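Local coordinates for protein beta-galacturonidase (PDB 6NCW) that hydrolyses beta-galacturonides as a family 2 glycoside hydrolase and may also act on beta-glucuronides, at residues Tyr371-Asp382 and Asp401-Arg412. Residues are numbered along the deposited sequence; the frame is centred on the assembly and turned at random.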
# COMPACT_ATOMS: atom_id res chain seq x y z
N TYR A 371 1.89 39.23 -4.23
CA TYR A 371 1.86 40.12 -5.38
C TYR A 371 0.46 40.33 -5.94
O TYR A 371 0.27 41.23 -6.77
CB TYR A 371 2.78 39.58 -6.49
CG TYR A 371 2.20 38.40 -7.23
CD1 TYR A 371 2.26 37.11 -6.70
CD2 TYR A 371 1.56 38.59 -8.46
CE1 TYR A 371 1.72 36.04 -7.39
CE2 TYR A 371 1.01 37.53 -9.14
CZ TYR A 371 1.10 36.27 -8.61
OH TYR A 371 0.53 35.25 -9.30
N ILE A 372 -0.54 39.59 -5.46
CA ILE A 372 -1.89 39.70 -5.99
C ILE A 372 -2.88 39.27 -4.92
O ILE A 372 -2.61 38.37 -4.12
CB ILE A 372 -2.03 38.85 -7.28
CG1 ILE A 372 -3.38 39.08 -7.94
CG2 ILE A 372 -1.81 37.38 -6.96
CD1 ILE A 372 -3.48 38.48 -9.32
N TRP A 373 -4.04 39.93 -4.89
CA TRP A 373 -5.14 39.53 -4.02
C TRP A 373 -6.20 38.79 -4.83
O TRP A 373 -6.64 39.28 -5.87
CB TRP A 373 -5.80 40.74 -3.34
CG TRP A 373 -4.90 41.59 -2.45
CD1 TRP A 373 -4.56 42.90 -2.64
CD2 TRP A 373 -4.26 41.19 -1.24
NE1 TRP A 373 -3.75 43.34 -1.62
CE2 TRP A 373 -3.55 42.30 -0.75
CE3 TRP A 373 -4.21 39.99 -0.51
CZ2 TRP A 373 -2.79 42.26 0.43
CZ3 TRP A 373 -3.46 39.94 0.66
CH2 TRP A 373 -2.76 41.07 1.12
N GLY A 374 -6.65 37.65 -4.31
CA GLY A 374 -7.72 36.92 -4.96
C GLY A 374 -9.00 36.94 -4.15
O GLY A 374 -8.97 37.14 -2.93
N ILE A 375 -10.14 36.74 -4.80
CA ILE A 375 -11.39 36.60 -4.06
C ILE A 375 -12.23 35.47 -4.64
O ILE A 375 -12.10 35.10 -5.81
CB ILE A 375 -12.22 37.91 -4.05
CG1 ILE A 375 -12.59 38.34 -5.47
CG2 ILE A 375 -11.49 39.02 -3.33
CD1 ILE A 375 -13.45 39.61 -5.50
N LEU A 376 -13.10 34.91 -3.79
CA LEU A 376 -14.29 34.18 -4.23
C LEU A 376 -13.97 33.12 -5.29
O LEU A 376 -14.59 33.07 -6.36
CB LEU A 376 -15.35 35.15 -4.74
CG LEU A 376 -15.83 36.19 -3.73
CD1 LEU A 376 -16.94 37.02 -4.38
CD2 LEU A 376 -16.29 35.53 -2.41
N ASN A 377 -13.01 32.26 -4.97
CA ASN A 377 -12.69 31.12 -5.81
C ASN A 377 -13.93 30.33 -6.21
O ASN A 377 -14.68 29.85 -5.35
CB ASN A 377 -11.70 30.20 -5.08
CG ASN A 377 -11.43 28.93 -5.86
OD1 ASN A 377 -10.58 28.91 -6.76
ND2 ASN A 377 -12.16 27.86 -5.52
N GLU A 378 -14.16 30.22 -7.52
CA GLU A 378 -15.25 29.43 -8.10
C GLU A 378 -16.62 29.77 -7.51
O GLU A 378 -17.50 28.92 -7.42
CB GLU A 378 -14.97 27.93 -7.96
CG GLU A 378 -13.76 27.47 -8.77
CD GLU A 378 -13.73 25.96 -8.97
OE1 GLU A 378 -14.56 25.25 -8.36
OE2 GLU A 378 -12.86 25.48 -9.75
N CYS A 379 -16.84 31.02 -7.12
CA CYS A 379 -18.17 31.41 -6.68
C CYS A 379 -19.02 31.80 -7.89
O CYS A 379 -18.63 31.58 -9.05
CB CYS A 379 -18.06 32.48 -5.59
SG CYS A 379 -17.26 31.79 -4.09
N ALA A 380 -20.23 32.34 -7.66
CA ALA A 380 -21.24 32.42 -8.72
C ALA A 380 -21.09 33.71 -9.55
O ALA A 380 -21.98 34.56 -9.60
CB ALA A 380 -22.64 32.30 -8.13
N SER A 381 -19.95 33.81 -10.25
CA SER A 381 -19.62 34.98 -11.06
C SER A 381 -20.38 35.03 -12.38
O SER A 381 -20.18 35.98 -13.16
CB SER A 381 -18.12 35.01 -11.35
OG SER A 381 -17.73 33.85 -12.03
N ASP A 382 -21.24 34.05 -12.66
CA ASP A 382 -22.11 34.05 -13.82
C ASP A 382 -23.51 34.58 -13.52
O ASP A 382 -24.38 34.51 -14.39
CB ASP A 382 -22.21 32.63 -14.38
CG ASP A 382 -22.79 31.65 -13.37
OD1 ASP A 382 -22.69 31.89 -12.14
OD2 ASP A 382 -23.34 30.62 -13.79
N ASP A 401 -5.92 48.53 -0.33
CA ASP A 401 -4.62 48.38 -0.99
C ASP A 401 -4.77 48.79 -2.44
O ASP A 401 -5.12 47.97 -3.30
CB ASP A 401 -4.11 46.95 -0.86
CG ASP A 401 -2.82 46.72 -1.61
OD1 ASP A 401 -2.22 45.63 -1.41
OD2 ASP A 401 -2.40 47.61 -2.38
N PRO A 402 -4.53 50.06 -2.76
CA PRO A 402 -4.77 50.54 -4.12
C PRO A 402 -3.71 50.13 -5.14
O PRO A 402 -3.87 50.45 -6.32
CB PRO A 402 -4.81 52.06 -3.94
CG PRO A 402 -3.98 52.33 -2.74
CD PRO A 402 -4.18 51.15 -1.83
N TYR A 403 -2.67 49.39 -4.75
CA TYR A 403 -1.53 49.17 -5.62
C TYR A 403 -1.42 47.75 -6.17
O TYR A 403 -1.17 47.59 -7.37
CB TYR A 403 -0.24 49.55 -4.87
CG TYR A 403 -0.32 50.97 -4.33
CD1 TYR A 403 -0.38 51.23 -2.96
CD2 TYR A 403 -0.39 52.05 -5.20
CE1 TYR A 403 -0.48 52.54 -2.48
CE2 TYR A 403 -0.49 53.36 -4.74
CZ TYR A 403 -0.53 53.60 -3.39
OH TYR A 403 -0.63 54.91 -2.94
N ARG A 404 -1.64 46.71 -5.36
CA ARG A 404 -1.52 45.35 -5.87
C ARG A 404 -2.65 45.00 -6.83
O ARG A 404 -3.80 45.44 -6.65
CB ARG A 404 -1.54 44.34 -4.73
CG ARG A 404 -0.26 44.21 -3.92
CD ARG A 404 -0.52 43.24 -2.79
NE ARG A 404 0.64 42.88 -2.00
CZ ARG A 404 0.94 43.42 -0.82
NH1 ARG A 404 0.17 44.38 -0.31
NH2 ARG A 404 2.01 42.99 -0.14
N PRO A 405 -2.37 44.19 -7.85
CA PRO A 405 -3.44 43.71 -8.72
C PRO A 405 -4.39 42.76 -7.98
O PRO A 405 -4.06 42.21 -6.93
CB PRO A 405 -2.69 42.98 -9.84
CG PRO A 405 -1.41 42.57 -9.22
CD PRO A 405 -1.05 43.68 -8.24
N ARG A 406 -5.57 42.59 -8.56
CA ARG A 406 -6.60 41.72 -8.00
C ARG A 406 -7.08 40.74 -9.06
O ARG A 406 -6.96 41.00 -10.27
CB ARG A 406 -7.81 42.51 -7.49
CG ARG A 406 -7.45 43.69 -6.61
CD ARG A 406 -8.59 44.73 -6.58
NE ARG A 406 -8.66 45.45 -7.84
CZ ARG A 406 -9.59 46.36 -8.14
NH1 ARG A 406 -10.52 46.68 -7.25
NH2 ARG A 406 -9.56 46.97 -9.31
N SER A 407 -7.66 39.63 -8.60
CA SER A 407 -8.17 38.60 -9.50
C SER A 407 -9.13 37.69 -8.73
O SER A 407 -9.40 37.89 -7.55
CB SER A 407 -7.03 37.79 -10.12
OG SER A 407 -7.46 37.06 -11.26
N SER A 408 -9.64 36.68 -9.43
CA SER A 408 -10.51 35.65 -8.87
C SER A 408 -10.36 34.42 -9.75
O SER A 408 -10.44 34.54 -10.98
CB SER A 408 -11.97 36.10 -8.84
OG SER A 408 -12.82 35.04 -8.40
N ALA A 409 -10.14 33.25 -9.15
CA ALA A 409 -10.09 32.00 -9.90
C ALA A 409 -11.50 31.60 -10.33
O ALA A 409 -12.32 31.23 -9.49
CB ALA A 409 -9.43 30.90 -9.06
N SER A 410 -11.79 31.69 -11.62
CA SER A 410 -13.12 31.37 -12.13
C SER A 410 -13.19 29.95 -12.67
O SER A 410 -12.23 29.43 -13.24
CB SER A 410 -13.53 32.32 -13.25
OG SER A 410 -14.76 31.90 -13.83
N CYS A 411 -14.37 29.34 -12.53
CA CYS A 411 -14.69 28.13 -13.27
C CYS A 411 -15.92 28.31 -14.16
O CYS A 411 -16.44 27.32 -14.68
CB CYS A 411 -14.91 26.95 -12.32
SG CYS A 411 -16.31 27.20 -11.23
N ARG A 412 -16.39 29.55 -14.36
CA ARG A 412 -17.56 29.83 -15.18
C ARG A 412 -17.11 29.93 -16.64
O ARG A 412 -16.92 31.01 -17.21
CB ARG A 412 -18.27 31.11 -14.72
CG ARG A 412 -18.94 30.99 -13.35
CD ARG A 412 -19.53 29.58 -13.11
NE ARG A 412 -20.48 29.56 -12.00
CZ ARG A 412 -20.26 29.00 -10.81
NH1 ARG A 412 -19.10 28.42 -10.55
NH2 ARG A 412 -21.20 29.04 -9.88
O HOH W 1 -9.84 33.24 -6.21
O HOH W 2 -18.97 26.24 -8.61
O HOH W 3 -16.24 31.09 -10.77
O HOH W 4 -23.81 29.89 -10.69
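Trp373 and Arg406 pair as neighbours in two parallel strands: Trp373 N donates to Pro405 O (3.1 Å), Ser407 N to Trp373 O, and Ile375 N to Ser407 O. With CG beside the backbone N (chi1 -60°), the Trp373 indole is turned so that NE1 hydrogen-bonds Asp401 OD1 at 2.8 Å, the acceptor in the ring plane but the donor above the carboxylate, the two planes 84° apart. Arg404 NH1 salt-bridges the same OD1 from the opposite face and Arg404 NE donates to Ile370 O, while Asp401 OD2 takes the backbone N of Tyr403 and Arg404. Further along, Ser408 OG donates to Ile375 O (2.7 Å), and a water links that carbonyl to Ala409 N. Glu378 N then meets Ala409 O almost head-on at 2.9 Å. Cys379 O lies over the centre of the Arg412 guanidinium, 3.5 Å from Arg412 CZ. Arg412 NE forms a salt bridge with Asp382 OD1 (3.2 Å), though its hydrogen bond is weak, the carboxylate and guanidinium planes are 85° apart, and a water joins Asp382 OD1 to Arg412 NH2. Galacturonate-binding Asn377 is hydrogen-bonded to Arg309; Asn377 ND2 and Glu378 OE2 hydrogen-bond glycerol, probably from the crystallisation liquor, and Glu378 also pairs with Asn428. Helix 384-400 connects the strands in a beta-alpha-beta unit of the TIM barrel, whose C-terminal strand ends, as in other TIM barrels, carry the sugar site.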